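Local atomic coordinates of titin (PDB entry 3LCY), a protein that is a giant muscle protein whose immunoglobulin domains probably serve as a scaffold along the sarcomere and which also carries a serine/threonine kinase. Residues E111-A116 / A188-E193; T120-V125 / H160-N165; P133-F138 / V177-V182; T170-Y175 / V192-K197. One frame throughout, in Å; residues are numbered along the deposited sequence.

Contact 1 (E111-A116 / A188-E193)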
loop_
_atom_site.group_PDB
_atom_site.type_symbol
_atom_site.label_atom_id
_atom_site.label_comp_id
_atom_site.label_asym_id
_atom_site.label_seq_id
_atom_site.Cartn_x
_atom_site.Cartn_y
_atom_site.Cartn_z
ATOM N N GLU A 111 20.622 -13.356 -7.679
ATOM C CA GLU A 111 21.900 -12.655 -7.760
ATOM C C GLU A 111 22.157 -12.116 -9.160
ATOM O O GLU A 111 22.621 -10.994 -9.331
ATOM C CB GLU A 111 23.048 -13.579 -7.356
ATOM C CG GLU A 111 24.406 -12.895 -7.341
ATOM C CD GLU A 111 25.559 -13.880 -7.351
ATOM O OE1 GLU A 111 26.724 -13.435 -7.344
ATOM O OE2 GLU A 111 25.303 -15.103 -7.369
ATOM N N LYS A 112 21.855 -12.934 -10.160
ATOM C CA LYS A 112 22.137 -12.589 -11.547
ATOM C C LYS A 112 20.881 -12.629 -12.405
ATOM O O LYS A 112 20.031 -13.500 -12.237
ATOM C CB LYS A 112 23.183 -13.541 -12.127
ATOM C CG LYS A 112 24.542 -13.440 -11.457
ATOM C CD LYS A 112 25.562 -14.319 -12.160
ATOM C CE LYS A 112 25.775 -13.872 -13.596
ATOM N NZ LYS A 112 26.787 -14.721 -14.281
ATOM N N TYR A 113 20.772 -11.680 -13.326
ATOM C CA TYR A 113 19.671 -11.668 -14.280
ATOM C C TYR A 113 20.214 -11.626 -15.699
ATOM O O TYR A 113 21.226 -10.978 -15.964
ATOM C CB TYR A 113 18.735 -10.490 -14.019
ATOM C CG TYR A 113 17.912 -10.644 -12.762
ATOM C CD1 TYR A 113 16.714 -11.347 -12.777
ATOM C CD2 TYR A 113 18.331 -10.089 -11.561
ATOM C CE1 TYR A 113 15.956 -11.493 -11.632
ATOM C CE2 TYR A 113 17.579 -10.229 -10.410
ATOM C CZ TYR A 113 16.393 -10.931 -10.452
ATOM O OH TYR A 113 15.643 -11.072 -9.308
ATOM N N TYR A 114 19.541 -12.319 -16.610
ATOM C CA TYR A 114 20.047 -12.463 -17.968
ATOM C C TYR A 114 19.121 -11.861 -19.015
ATOM O O TYR A 114 17.932 -12.178 -19.071
ATOM C CB TYR A 114 20.295 -13.937 -18.288
ATOM C CG TYR A 114 21.325 -14.588 -17.395
ATOM C CD1 TYR A 114 22.650 -14.691 -17.792
ATOM C CD2 TYR A 114 20.971 -15.094 -16.153
ATOM C CE1 TYR A 114 23.592 -15.285 -16.978
ATOM C CE2 TYR A 114 21.905 -15.687 -15.332
ATOM C CZ TYR A 114 23.215 -15.781 -15.750
ATOM O OH TYR A 114 24.155 -16.372 -14.938
ATOM N N GLY A 115 19.678 -11.022 -19.876
ATOM C CA GLY A 115 18.917 -10.400 -20.941
ATOM C C GLY A 115 19.450 -10.786 -22.308
ATOM O O GLY A 115 20.645 -10.719 -22.537
ATOM N N ALA A 116 18.569 -11.199 -23.212
ATOM C CA ALA A 116 18.980 -11.584 -24.559
ATOM C C ALA A 116 19.446 -10.357 -25.327
ATOM O O ALA A 116 18.868 -9.285 -25.193
ATOM C CB ALA A 116 17.846 -12.263 -25.284
ATOM N N ALA A 188 19.743 -3.345 -2.974
ATOM C CA ALA A 188 20.105 -4.667 -3.463
ATOM C C ALA A 188 20.901 -4.536 -4.753
ATOM O O ALA A 188 20.662 -3.630 -5.550
ATOM C CB ALA A 188 18.862 -5.511 -3.686
ATOM N N ILE A 189 21.854 -5.438 -4.954
ATOM C CA ILE A 189 22.683 -5.406 -6.152
ATOM C C ILE A 189 22.346 -6.551 -7.102
ATOM O O ILE A 189 22.386 -7.723 -6.726
ATOM C CB ILE A 189 24.182 -5.433 -5.805
ATOM C CG1 ILE A 189 24.597 -4.106 -5.168
ATOM C CG2 ILE A 189 25.012 -5.709 -7.048
ATOM C CD1 ILE A 189 26.072 -4.015 -4.840
ATOM N N LEU A 190 22.010 -6.197 -8.338
ATOM C CA LEU A 190 21.648 -7.180 -9.352
ATOM C C LEU A 190 22.731 -7.261 -10.418
ATOM O O LEU A 190 23.063 -6.260 -11.053
ATOM C CB LEU A 190 20.309 -6.819 -10.002
ATOM C CG LEU A 190 19.057 -6.714 -9.126
ATOM C CD1 LEU A 190 19.134 -5.534 -8.173
ATOM C CD2 LEU A 190 17.823 -6.597 -10.001
ATOM N N ASP A 191 23.281 -8.454 -10.611
ATOM C CA ASP A 191 24.309 -8.661 -11.620
ATOM C C ASP A 191 23.668 -9.019 -12.956
ATOM O O ASP A 191 23.066 -10.082 -13.100
ATOM C CB ASP A 191 25.274 -9.765 -11.187
ATOM C CG ASP A 191 26.583 -9.718 -11.943
ATOM O OD1 ASP A 191 27.001 -8.607 -12.338
ATOM O OD2 ASP A 191 27.196 -10.787 -12.140
ATOM N N VAL A 192 23.796 -8.125 -13.931
ATOM C CA VAL A 192 23.180 -8.329 -15.236
ATOM C C VAL A 192 24.177 -8.831 -16.276
ATOM O O VAL A 192 25.268 -8.280 -16.425
ATOM C CB VAL A 192 22.517 -7.039 -15.757
ATOM C CG1 VAL A 192 22.094 -7.207 -17.204
ATOM C CG2 VAL A 192 21.325 -6.666 -14.888
ATOM N N GLU A 193 23.797 -9.872 -17.002
ATOM C CA GLU A 193 24.645 -10.450 -18.028
ATOM C C GLU A 193 23.882 -10.483 -19.348
ATOM O O GLU A 193 22.702 -10.806 -19.370
ATOM C CB GLU A 193 25.062 -11.862 -17.625
ATOM C CG GLU A 193 26.345 -12.344 -18.268
ATOM C CD GLU A 193 27.586 -11.799 -17.592
ATOM O OE1 GLU A 193 28.456 -11.253 -18.294
ATOM O OE2 GLU A 193 27.695 -11.916 -16.359
#

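Contact 2 (T120-V125 / H160-N165)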
loop_
_atom_site.group_PDB
_atom_site.type_symbol
_atom_site.label_atom_id
_atom_site.label_comp_id
_atom_site.label_asym_id
_atom_site.label_seq_id
_atom_site.Cartn_x
_atom_site.Cartn_y
_atom_site.Cartn_z
ATOM N N THR A 120 14.440 -6.392 -24.943
ATOM C CA THR A 120 14.164 -5.540 -23.796
ATOM C C THR A 120 14.279 -6.342 -22.508
ATOM O O THR A 120 13.801 -7.473 -22.429
ATOM C CB THR A 120 12.758 -4.927 -23.877
ATOM O OG1 THR A 120 12.713 -3.972 -24.942
ATOM C CG2 THR A 120 12.401 -4.237 -22.570
ATOM N N LEU A 121 14.921 -5.757 -21.503
ATOM C CA LEU A 121 15.053 -6.410 -20.208
ATOM C C LEU A 121 14.293 -5.640 -19.135
ATOM O O LEU A 121 14.504 -4.441 -18.950
ATOM C CB LEU A 121 16.524 -6.548 -19.819
ATOM C CG LEU A 121 16.784 -7.188 -18.454
ATOM C CD1 LEU A 121 16.122 -8.556 -18.368
ATOM C CD2 LEU A 121 18.275 -7.291 -18.179
ATOM N N ARG A 122 13.406 -6.331 -18.427
ATOM C CA ARG A 122 12.608 -5.691 -17.391
ATOM C C ARG A 122 12.932 -6.250 -16.011
ATOM O O ARG A 122 12.816 -7.452 -15.772
ATOM C CB ARG A 122 11.114 -5.840 -17.692
ATOM C CG ARG A 122 10.725 -5.414 -19.103
ATOM C CD ARG A 122 9.261 -5.707 -19.407
ATOM N NE ARG A 122 8.404 -4.538 -19.228
ATOM C CZ ARG A 122 8.165 -3.635 -20.174
ATOM N NH1 ARG A 122 7.370 -2.603 -19.929
ATOM N NH2 ARG A 122 8.718 -3.766 -21.371
ATOM N N LEU A 123 13.311 -5.368 -15.093
ATOM C CA LEU A 123 13.603 -5.769 -13.726
ATOM C C LEU A 123 12.399 -5.288 -12.929
ATOM O O LEU A 123 12.140 -4.098 -12.837
ATOM C CB LEU A 123 14.891 -5.124 -13.232
ATOM C CG LEU A 123 16.178 -5.916 -13.458
ATOM C CD1 LEU A 123 16.108 -6.715 -14.730
ATOM C CD2 LEU A 123 17.374 -4.994 -13.478
ATOM N N HIS A 124 11.667 -6.232 -12.355
ATOM C CA HIS A 124 10.449 -5.934 -11.609
ATOM C C HIS A 124 10.619 -6.255 -10.126
ATOM O O HIS A 124 10.443 -7.397 -9.707
ATOM C CB HIS A 124 9.283 -6.728 -12.200
ATOM C CG HIS A 124 7.955 -6.393 -11.602
ATOM N ND1 HIS A 124 7.230 -5.282 -11.967
ATOM C CD2 HIS A 124 7.209 -7.035 -10.666
ATOM C CE1 HIS A 124 6.100 -5.247 -11.285
ATOM N NE2 HIS A 124 6.066 -6.302 -10.488
ATOM N N VAL A 125 10.959 -5.238 -9.338
ATOM C CA VAL A 125 11.265 -5.431 -7.922
ATOM C C VAL A 125 10.098 -5.077 -7.000
ATOM O O VAL A 125 9.694 -3.917 -6.912
ATOM C CB VAL A 125 12.498 -4.608 -7.495
ATOM C CG1 VAL A 125 12.832 -4.869 -6.035
ATOM C CG2 VAL A 125 13.688 -4.934 -8.379
ATOM N N HIS A 160 9.900 -0.607 -11.251
ATOM C CA HIS A 160 10.034 -1.357 -12.494
ATOM C C HIS A 160 10.985 -0.682 -13.474
ATOM O O HIS A 160 10.704 0.404 -13.976
ATOM C CB HIS A 160 8.659 -1.547 -13.140
ATOM C CG HIS A 160 8.659 -2.491 -14.301
ATOM N ND1 HIS A 160 8.382 -3.830 -14.172
ATOM C CD2 HIS A 160 8.908 -2.283 -15.622
ATOM C CE1 HIS A 160 8.455 -4.415 -15.359
ATOM N NE2 HIS A 160 8.773 -3.494 -16.250
ATOM N N LEU A 161 12.112 -1.335 -13.744
ATOM C CA LEU A 161 13.092 -0.819 -14.693
ATOM C C LEU A 161 13.041 -1.590 -16.006
ATOM O O LEU A 161 13.218 -2.808 -16.027
ATOM C CB LEU A 161 14.505 -0.892 -14.107
ATOM C CG LEU A 161 15.656 -0.579 -15.068
ATOM C CD1 LEU A 161 15.591 0.867 -15.535
ATOM C CD2 LEU A 161 17.001 -0.867 -14.421
ATOM N N VAL A 162 12.862 -0.873 -17.088
ATOM C CA VAL A 162 12.897 -1.448 -18.410
ATOM C C VAL A 162 14.033 -0.925 -19.321
ATOM O O VAL A 162 14.203 0.222 -19.531
ATOM C CB VAL A 162 11.494 -1.405 -19.067
ATOM C CG1 VAL A 162 10.847 -0.170 -18.851
ATOM C CG2 VAL A 162 11.560 -1.630 -20.464
ATOM N N MET A 163 14.815 -1.820 -19.854
ATOM C CA MET A 163 15.910 -1.431 -20.677
ATOM C C MET A 163 15.710 -1.917 -22.078
ATOM O O MET A 163 15.551 -3.060 -22.320
ATOM C CB MET A 163 17.208 -1.915 -20.069
ATOM C CG MET A 163 17.634 -1.077 -18.902
ATOM S SD MET A 163 18.936 -1.641 -17.860
ATOM C CE MET A 163 18.771 -3.356 -17.972
ATOM N N LYS A 164 15.713 -1.001 -23.014
ATOM C CA LYS A 164 15.496 -1.337 -24.391
ATOM C C LYS A 164 16.753 -1.683 -25.115
ATOM O O LYS A 164 17.736 -1.063 -24.927
ATOM C CB LYS A 164 14.848 -0.186 -25.102
ATOM C CG LYS A 164 13.482 -0.482 -25.511
ATOM C CD LYS A 164 12.837 0.626 -26.285
ATOM C CE LYS A 164 12.031 1.563 -25.428
ATOM N NZ LYS A 164 11.523 2.705 -26.232
ATOM N N ASN A 165 16.702 -2.669 -25.974
ATOM C CA ASN A 165 17.817 -3.018 -26.815
ATOM C C ASN A 165 19.116 -3.216 -26.121
ATOM O O ASN A 165 20.069 -2.528 -26.369
ATOM C CB ASN A 165 17.992 -2.118 -28.026
ATOM C CG ASN A 165 19.215 -2.515 -28.870
ATOM O OD1 ASN A 165 20.312 -2.075 -28.608
ATOM N ND2 ASN A 165 19.019 -3.345 -29.860
HETATM O O HOH W 1 14.163 -4.019 -27.368
#

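Contact 3 (P133-F138 / V177-V182)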
loop_
_atom_site.group_PDB
_atom_site.type_symbol
_atom_site.label_atom_id
_atom_site.label_comp_id
_atom_site.label_asym_id
_atom_site.label_seq_id
_atom_site.Cartn_x
_atom_site.Cartn_y
_atom_site.Cartn_z
ATOM N N PRO A 133 8.551 5.021 -0.457
ATOM C CA PRO A 133 9.947 5.451 -0.455
ATOM C C PRO A 133 10.492 6.019 -1.744
ATOM O O PRO A 133 9.978 5.748 -2.816
ATOM C CB PRO A 133 10.684 4.155 -0.155
ATOM C CG PRO A 133 9.853 3.121 -0.790
ATOM C CD PRO A 133 8.428 3.576 -0.698
ATOM N N ALA A 134 11.551 6.805 -1.624
ATOM C CA ALA A 134 12.184 7.360 -2.791
ATOM C C ALA A 134 12.862 6.135 -3.375
ATOM O O ALA A 134 13.544 5.404 -2.671
ATOM C CB ALA A 134 13.193 8.392 -2.395
ATOM N N MET A 135 12.676 5.910 -4.664
ATOM C CA MET A 135 13.247 4.757 -5.328
ATOM C C MET A 135 14.296 5.203 -6.322
ATOM O O MET A 135 14.083 6.148 -7.071
ATOM C CB MET A 135 12.141 3.942 -5.998
ATOM C CG MET A 135 11.178 3.316 -4.998
ATOM S SD MET A 135 9.706 2.543 -5.685
ATOM C CE MET A 135 8.579 3.915 -5.765
ATOM N N THR A 136 15.441 4.536 -6.317
ATOM C CA THR A 136 16.514 4.919 -7.226
ATOM C C THR A 136 17.219 3.711 -7.843
ATOM O O THR A 136 17.419 2.691 -7.181
ATOM C CB THR A 136 17.564 5.798 -6.513
ATOM O OG1 THR A 136 16.920 6.918 -5.891
ATOM C CG2 THR A 136 18.597 6.305 -7.502
ATOM N N TRP A 137 17.595 3.836 -9.112
ATOM C CA TRP A 137 18.343 2.792 -9.804
ATOM C C TRP A 137 19.725 3.288 -10.212
ATOM O O TRP A 137 19.882 4.429 -10.648
ATOM C CB TRP A 137 17.581 2.310 -11.041
ATOM C CG TRP A 137 16.463 1.362 -10.733
ATOM C CD1 TRP A 137 15.161 1.683 -10.481
ATOM C CD2 TRP A 137 16.547 -0.065 -10.651
ATOM N NE1 TRP A 137 14.429 0.545 -10.245
ATOM C CE2 TRP A 137 15.259 -0.544 -10.343
ATOM C CE3 TRP A 137 17.588 -0.987 -10.805
ATOM C CZ2 TRP A 137 14.980 -1.897 -10.186
ATOM C CZ3 TRP A 137 17.311 -2.333 -10.649
ATOM C CH2 TRP A 137 16.016 -2.776 -10.344
ATOM N N PHE A 138 20.724 2.426 -10.065
ATOM C CA PHE A 138 22.087 2.761 -10.460
ATOM C C PHE A 138 22.660 1.699 -11.389
ATOM O O PHE A 138 22.512 0.504 -11.144
ATOM C CB PHE A 138 22.999 2.871 -9.234
ATOM C CG PHE A 138 22.629 3.982 -8.289
ATOM C CD1 PHE A 138 23.195 5.240 -8.419
ATOM C CD2 PHE A 138 21.730 3.763 -7.260
ATOM C CE1 PHE A 138 22.864 6.262 -7.546
ATOM C CE2 PHE A 138 21.394 4.778 -6.385
ATOM C CZ PHE A 138 21.962 6.030 -6.529
ATOM N N VAL A 177 19.434 -1.140 -6.824
ATOM C CA VAL A 177 18.128 -0.546 -6.585
ATOM C C VAL A 177 18.047 -0.093 -5.131
ATOM O O VAL A 177 18.300 -0.875 -4.212
ATOM C CB VAL A 177 16.987 -1.529 -6.899
ATOM C CG1 VAL A 177 17.215 -2.854 -6.188
ATOM C CG2 VAL A 177 15.650 -0.924 -6.508
ATOM N N GLN A 178 17.718 1.173 -4.925
ATOM C CA GLN A 178 17.645 1.733 -3.588
ATOM C C GLN A 178 16.273 2.253 -3.199
ATOM O O GLN A 178 15.629 2.957 -3.959
ATOM C CB GLN A 178 18.668 2.856 -3.470
ATOM C CG GLN A 178 19.113 3.153 -2.065
ATOM C CD GLN A 178 20.376 3.964 -2.038
ATOM O OE1 GLN A 178 20.426 5.071 -2.559
ATOM N NE2 GLN A 178 21.415 3.413 -1.436
ATOM N N LEU A 179 15.842 1.898 -1.998
ATOM C CA LEU A 179 14.560 2.329 -1.478
ATOM C C LEU A 179 14.777 3.088 -0.180
ATOM O O LEU A 179 15.454 2.605 0.711
ATOM C CB LEU A 179 13.660 1.123 -1.227
ATOM C CG LEU A 179 13.028 0.445 -2.440
ATOM C CD1 LEU A 179 13.998 0.390 -3.583
ATOM C CD2 LEU A 179 12.578 -0.947 -2.084
ATOM N N SER A 180 14.201 4.275 -0.063
ATOM C CA SER A 180 14.366 5.033 1.169
ATOM C C SER A 180 13.191 5.885 1.627
ATOM O O SER A 180 12.533 6.529 0.827
ATOM C CB SER A 180 15.568 5.981 1.045
ATOM O OG SER A 180 16.758 5.306 0.714
ATOM N N ASN A 181 12.981 5.924 2.934
ATOM C CA ASN A 181 11.923 6.711 3.553
ATOM C C ASN A 181 12.397 7.258 4.902
ATOM O O ASN A 181 13.547 7.074 5.270
ATOM C CB ASN A 181 10.592 5.957 3.635
ATOM C CG ASN A 181 10.588 4.875 4.677
ATOM O OD1 ASN A 181 11.412 4.851 5.573
ATOM N ND2 ASN A 181 9.636 3.973 4.568
ATOM N N VAL A 182 11.526 7.941 5.628
ATOM C CA VAL A 182 11.910 8.514 6.912
ATOM C C VAL A 182 12.401 7.442 7.874
ATOM O O VAL A 182 13.326 7.666 8.637
ATOM C CB VAL A 182 10.746 9.277 7.560
ATOM C CG1 VAL A 182 10.517 10.583 6.847
ATOM C CG2 VAL A 182 9.495 8.445 7.536
#

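Contact 4 (T170-Y175 / V192-K197)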
loop_
_atom_site.group_PDB
_atom_site.type_symbol
_atom_site.label_atom_id
_atom_site.label_comp_id
_atom_site.label_asym_id
_atom_site.label_seq_id
_atom_site.Cartn_x
_atom_site.Cartn_y
_atom_site.Cartn_z
ATOM N N THR A 170 27.168 -2.132 -23.285
ATOM C CA THR A 170 26.411 -1.078 -22.621
ATOM C C THR A 170 25.503 -1.405 -21.422
ATOM O O THR A 170 25.328 -0.568 -20.552
ATOM C CB THR A 170 25.587 -0.305 -23.651
ATOM O OG1 THR A 170 24.842 0.715 -22.988
ATOM C CG2 THR A 170 24.636 -1.233 -24.361
ATOM N N HIS A 171 24.922 -2.599 -21.374
ATOM C CA HIS A 171 24.017 -2.933 -20.297
ATOM C C HIS A 171 24.458 -3.948 -19.282
ATOM O O HIS A 171 23.898 -4.035 -18.247
ATOM C CB HIS A 171 22.695 -3.384 -20.891
ATOM C CG HIS A 171 21.956 -2.308 -21.606
ATOM N ND1 HIS A 171 20.993 -1.554 -21.000
ATOM C CD2 HIS A 171 22.027 -1.868 -22.872
ATOM C CE1 HIS A 171 20.511 -0.684 -21.856
ATOM N NE2 HIS A 171 21.130 -0.852 -22.997
ATOM N N ALA A 172 25.466 -4.723 -19.592
ATOM C CA ALA A 172 25.989 -5.701 -18.645
ATOM C C ALA A 172 26.613 -5.008 -17.436
ATOM O O ALA A 172 27.030 -3.854 -17.522
ATOM C CB ALA A 172 27.002 -6.612 -19.321
ATOM N N GLY A 173 26.667 -5.713 -16.308
ATOM C CA GLY A 173 27.282 -5.173 -15.109
ATOM C C GLY A 173 26.388 -5.184 -13.883
ATOM O O GLY A 173 25.297 -5.756 -13.897
ATOM N N LYS A 174 26.860 -4.549 -12.815
ATOM C CA LYS A 174 26.120 -4.494 -11.560
ATOM C C LYS A 174 25.118 -3.342 -11.532
ATOM O O LYS A 174 25.415 -2.235 -11.983
ATOM C CB LYS A 174 27.077 -4.376 -10.372
ATOM C CG LYS A 174 27.451 -5.695 -9.714
ATOM C CD LYS A 174 28.534 -6.428 -10.484
ATOM C CE LYS A 174 29.034 -7.636 -9.705
ATOM N NZ LYS A 174 30.120 -8.357 -10.423
ATOM N N TYR A 175 23.931 -3.618 -11.000
ATOM C CA TYR A 175 22.902 -2.601 -10.825
ATOM C C TYR A 175 22.504 -2.520 -9.359
ATOM O O TYR A 175 22.439 -3.540 -8.674
ATOM C CB TYR A 175 21.668 -2.933 -11.664
ATOM C CG TYR A 175 21.828 -2.690 -13.146
ATOM C CD1 TYR A 175 22.599 -3.536 -13.930
ATOM C CD2 TYR A 175 21.193 -1.620 -13.766
ATOM C CE1 TYR A 175 22.741 -3.321 -15.288
ATOM C CE2 TYR A 175 21.330 -1.396 -15.122
ATOM C CZ TYR A 175 22.104 -2.250 -15.878
ATOM O OH TYR A 175 22.243 -2.031 -17.229
ATOM N N VAL A 192 23.796 -8.125 -13.931
ATOM C CA VAL A 192 23.180 -8.329 -15.236
ATOM C C VAL A 192 24.177 -8.831 -16.276
ATOM O O VAL A 192 25.268 -8.280 -16.425
ATOM C CB VAL A 192 22.517 -7.039 -15.757
ATOM C CG1 VAL A 192 22.094 -7.207 -17.204
ATOM C CG2 VAL A 192 21.325 -6.666 -14.888
ATOM N N GLU A 193 23.797 -9.872 -17.002
ATOM C CA GLU A 193 24.645 -10.450 -18.028
ATOM C C GLU A 193 23.882 -10.483 -19.348
ATOM O O GLU A 193 22.702 -10.806 -19.370
ATOM C CB GLU A 193 25.062 -11.862 -17.625
ATOM C CG GLU A 193 26.345 -12.344 -18.268
ATOM C CD GLU A 193 27.586 -11.799 -17.592
ATOM O OE1 GLU A 193 28.456 -11.253 -18.294
ATOM O OE2 GLU A 193 27.695 -11.916 -16.359
ATOM N N ILE A 194 24.550 -10.149 -20.448
ATOM C CA ILE A 194 23.899 -10.149 -21.755
ATOM C C ILE A 194 24.353 -11.338 -22.599
ATOM O O ILE A 194 25.542 -11.543 -22.803
ATOM C CB ILE A 194 24.176 -8.848 -22.519
ATOM C CG1 ILE A 194 23.979 -7.644 -21.602
ATOM C CG2 ILE A 194 23.274 -8.743 -23.730
ATOM C CD1 ILE A 194 22.596 -7.542 -21.020
ATOM N N GLN A 195 23.390 -12.115 -23.088
ATOM C CA GLN A 195 23.669 -13.292 -23.903
ATOM C C GLN A 195 23.258 -13.113 -25.351
ATOM O O GLN A 195 22.124 -12.737 -25.629
ATOM C CB GLN A 195 22.886 -14.493 -23.372
ATOM C CG GLN A 195 23.421 -15.148 -22.127
ATOM C CD GLN A 195 22.417 -16.119 -21.535
ATOM O OE1 GLN A 195 21.223 -15.829 -21.479
ATOM N NE2 GLN A 195 22.893 -17.276 -21.096
ATOM N N ASP A 196 24.177 -13.412 -26.262
ATOM C CA ASP A 196 23.919 -13.324 -27.691
ATOM C C ASP A 196 22.840 -14.340 -28.038
ATOM O O ASP A 196 23.034 -15.534 -27.840
ATOM C CB ASP A 196 25.192 -13.657 -28.478
ATOM C CG ASP A 196 25.908 -12.426 -29.016
ATOM O OD1 ASP A 196 25.706 -11.314 -28.506
ATOM O OD2 ASP A 196 26.695 -12.573 -29.965
ATOM N N LYS A 197 21.707 -13.875 -28.553
ATOM C CA LYS A 197 20.616 -14.776 -28.917
ATOM C C LYS A 197 19.505 -14.074 -29.699
ATOM O O LYS A 197 18.613 -14.722 -30.252
ATOM C CB LYS A 197 20.035 -15.447 -27.672
ATOM C CG LYS A 197 21.075 -16.032 -26.750
ATOM C CD LYS A 197 20.497 -17.069 -25.820
ATOM C CE LYS A 197 21.581 -17.665 -24.944
ATOM N NZ LYS A 197 22.693 -18.247 -25.731
#

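Contact 1 (E111-A116 / A188-E193)
Lys112 lies alongside Asp191 and Glu193, all three reaching out from the same face of two parallel strands. Its CG is anti to the carbonyl carbon (chi1 -64°), and a later bend at chi3 curls the chain so that Lys112 CE comes 3.7 Å from Asp191 OD2. The ammonium then ends between two weak partners: Glu193 OE2 at 3.6 Å from Lys112 NZ, a long salt bridge, and Tyr114 OH at 3.2 Å from the same NZ. A long, flexible lysine suits this outer side of the strand pair, where it can set its charge against those of both acids. Tyr114 runs beside Glu193 and rests CD1 3.7 Å from Glu193 CB, using the aliphatic part of the acid. On the other face, Tyr113 brings CE2 obliquely to Leu190 CD2, 3.7 Å away, while its hydroxyl bonds to the backbone N of Lys110. The backbones are joined by four hydrogen bonds, the shortest being Tyr113 N to Asp191 O at 2.8 Å. Strand 112-116 is the outermost strand of its sheet within the chain, the A' strand paired parallel to G as in I-set domains; strand 185-195 pairs on its other side with 173-180, and its Leu190 and Val192 pack against strand 121-130 of the facing sheet.

Contact 2 (T120-V125 / H160-N165)
The carbonyl oxygen of Leu161 is held by two neighbours on the facing strand: Leu123 N donates a hydrogen bond to Leu161 O at 2.7 Å, and the CA-H of Arg122 adds a weaker contact to it. Leu161 N returns a bond to Leu123 O, and Leu121 and Met163 form a second pair of reciprocal bonds, the ladder of an antiparallel sheet. The outward face carries Arg122, His124 and His160 beside Val162. His160, with CG anti to its own N (chi1 -171°), lays its ring across the strands so that both nitrogens find partners at the ring edge. His160 ND1 meets His124 ND1 at 2.9 Å in a hydrogen bond that either could donate, the two rings meeting rim to rim with planes 63° apart. At the far nitrogen, Arg122 NE gives a weak, bent bond to His160 NE2, 3.2 Å away. These are strands B and E of the immunoglobulin sandwich, and alternation sends Leu121, Leu123, Leu161 and Met163 to the opposite face, where branched and flexible apolar chains fill the core; Leu123 and Leu161 both pack on Trp137. Leu121 CD2 and Met163 CE come within 4.0 Å. Back outside, Val162 lays CG2 over one face of the Arg122 guanidinium, 3.7 Å from NH2, and the same Val162 methyl lies 3.5 Å from Thr120 CG2. Where the pairing ends, a water bridges Thr120 OG1, 2.8 Å away, to the backbone N of Asn165.

Contact 3 (P133-F138 / V177-V182)
Trp137 and Val177 lie side by side on the inner face of two antiparallel strands, as a non-hydrogen-bonded pair. From CB, the indole turns with CG anti to the carbonyl carbon (chi1 -79°) and its plane roughly perpendicular to the CA-CB-CG plane (chi2 91°), which presents one flat face to the valine. On the five-membered side, NE1 bonds to Thr159 OG1, so the one polar atom of the ring is satisfied in the buried interior. Trp137 CE2 and CZ2 each lie 3.9 Å from Val177 CG2. Farther out, CZ3 and CH2 meet Val177 CB, which sits 3.7 Å from the centroid of the six-membered ring of Trp137 and only 6° off its normal, a CH-pi contact. At the tip, Trp137 CH2 also touches Val125 CG2, 3.7 Å away. Beyond this pair, Met135 CG approaches Leu179 CG at 4.3 Å, and the ring of Pro133 rests CB 3.2 Å from Ser180 O. The outer face carries Thr136 and Gln178, and Gln178 OE1 comes 4.0 Å from Phe138 CE2. Two reciprocal pairs of backbone bonds, Ala134 with Ser180 and Thr136 with Gln178, fasten the strands. A C-strand tryptophan packed on the F strand is the hallmark of the immunoglobulin core, and Val177 stands where canonical domains carry the F-strand cysteine of their disulfide.

Contact 4 (T170-Y175 / V192-K197)
Tyr175 overlaps one branch of Val192: its CD1 lies 3.5 Å from Val192 CG2, with CE1 close behind, the two side chains meeting at an oblique angle. That branch is beside the backbone N of the valine, while the other, CG1, is anti to it (chi1 170°) and reaches His171 O. The same carbonyl takes the tyrosine's hydroxyl: Tyr175 OH donates to His171 O at 2.8 Å, in the carbonyl plane and on a lone pair, with a C=O...O angle of 123°. This loop from a tyrosine hydroxyl back to the backbone four residues earlier is the tyrosine corner of Greek-key sandwiches, and it fixes the end of the ring against the end of helix 168-171. A tyrosine suits the place, since its ring fills the core and its OH still reaches a carbonyl near the edge. Ile194 completes the apolar patch, with CG1 3.9 Å from Ala172 CB and CD1 4.2 Å from His171 CB. Gly173 takes backbone angles (phi 125°) at which a CB would jam against the preceding carbonyl, and it pairs with Val192 through two bonds, Gly173 N to Val192 O at 2.9 Å and Val192 N to Gly173 O at 2.8 Å. The contact closes the open end of the hairpin of strands 173-180 and 185-195, just after helix 168-171; His139 stacks on the Tyr175 ring, and Met163 of strand 158-163, in the facing sheet, touches both Tyr175 and His171.

How the contacts relate
All four contacts belong to one I-set domain, the second in the tandem. Contacts 1, 3 and 4 lie in the sheet built from strands 112-116, 185-195, 173-180 and 134-139, whereas contact 2 pairs strands of the opposing sheet. Contacts 1 and 4, about 7 Å apart between centres, share Val192 and Glu193; contacts 3 and 4, both on strand 173-180, are about 22 Å apart centre to centre. Along the chain, contacts 2 and 3 interleave inside the loop closed by contact 1, as in the Greek-key topology of immunoglobulin domains. Across the sandwich, contact 2 faces contact 1 at about 11 Å and contact 3 at about 17 Å, centre to centre, Leu123 touching both Leu190 and Trp137, so the sheets share one hydrophobic core.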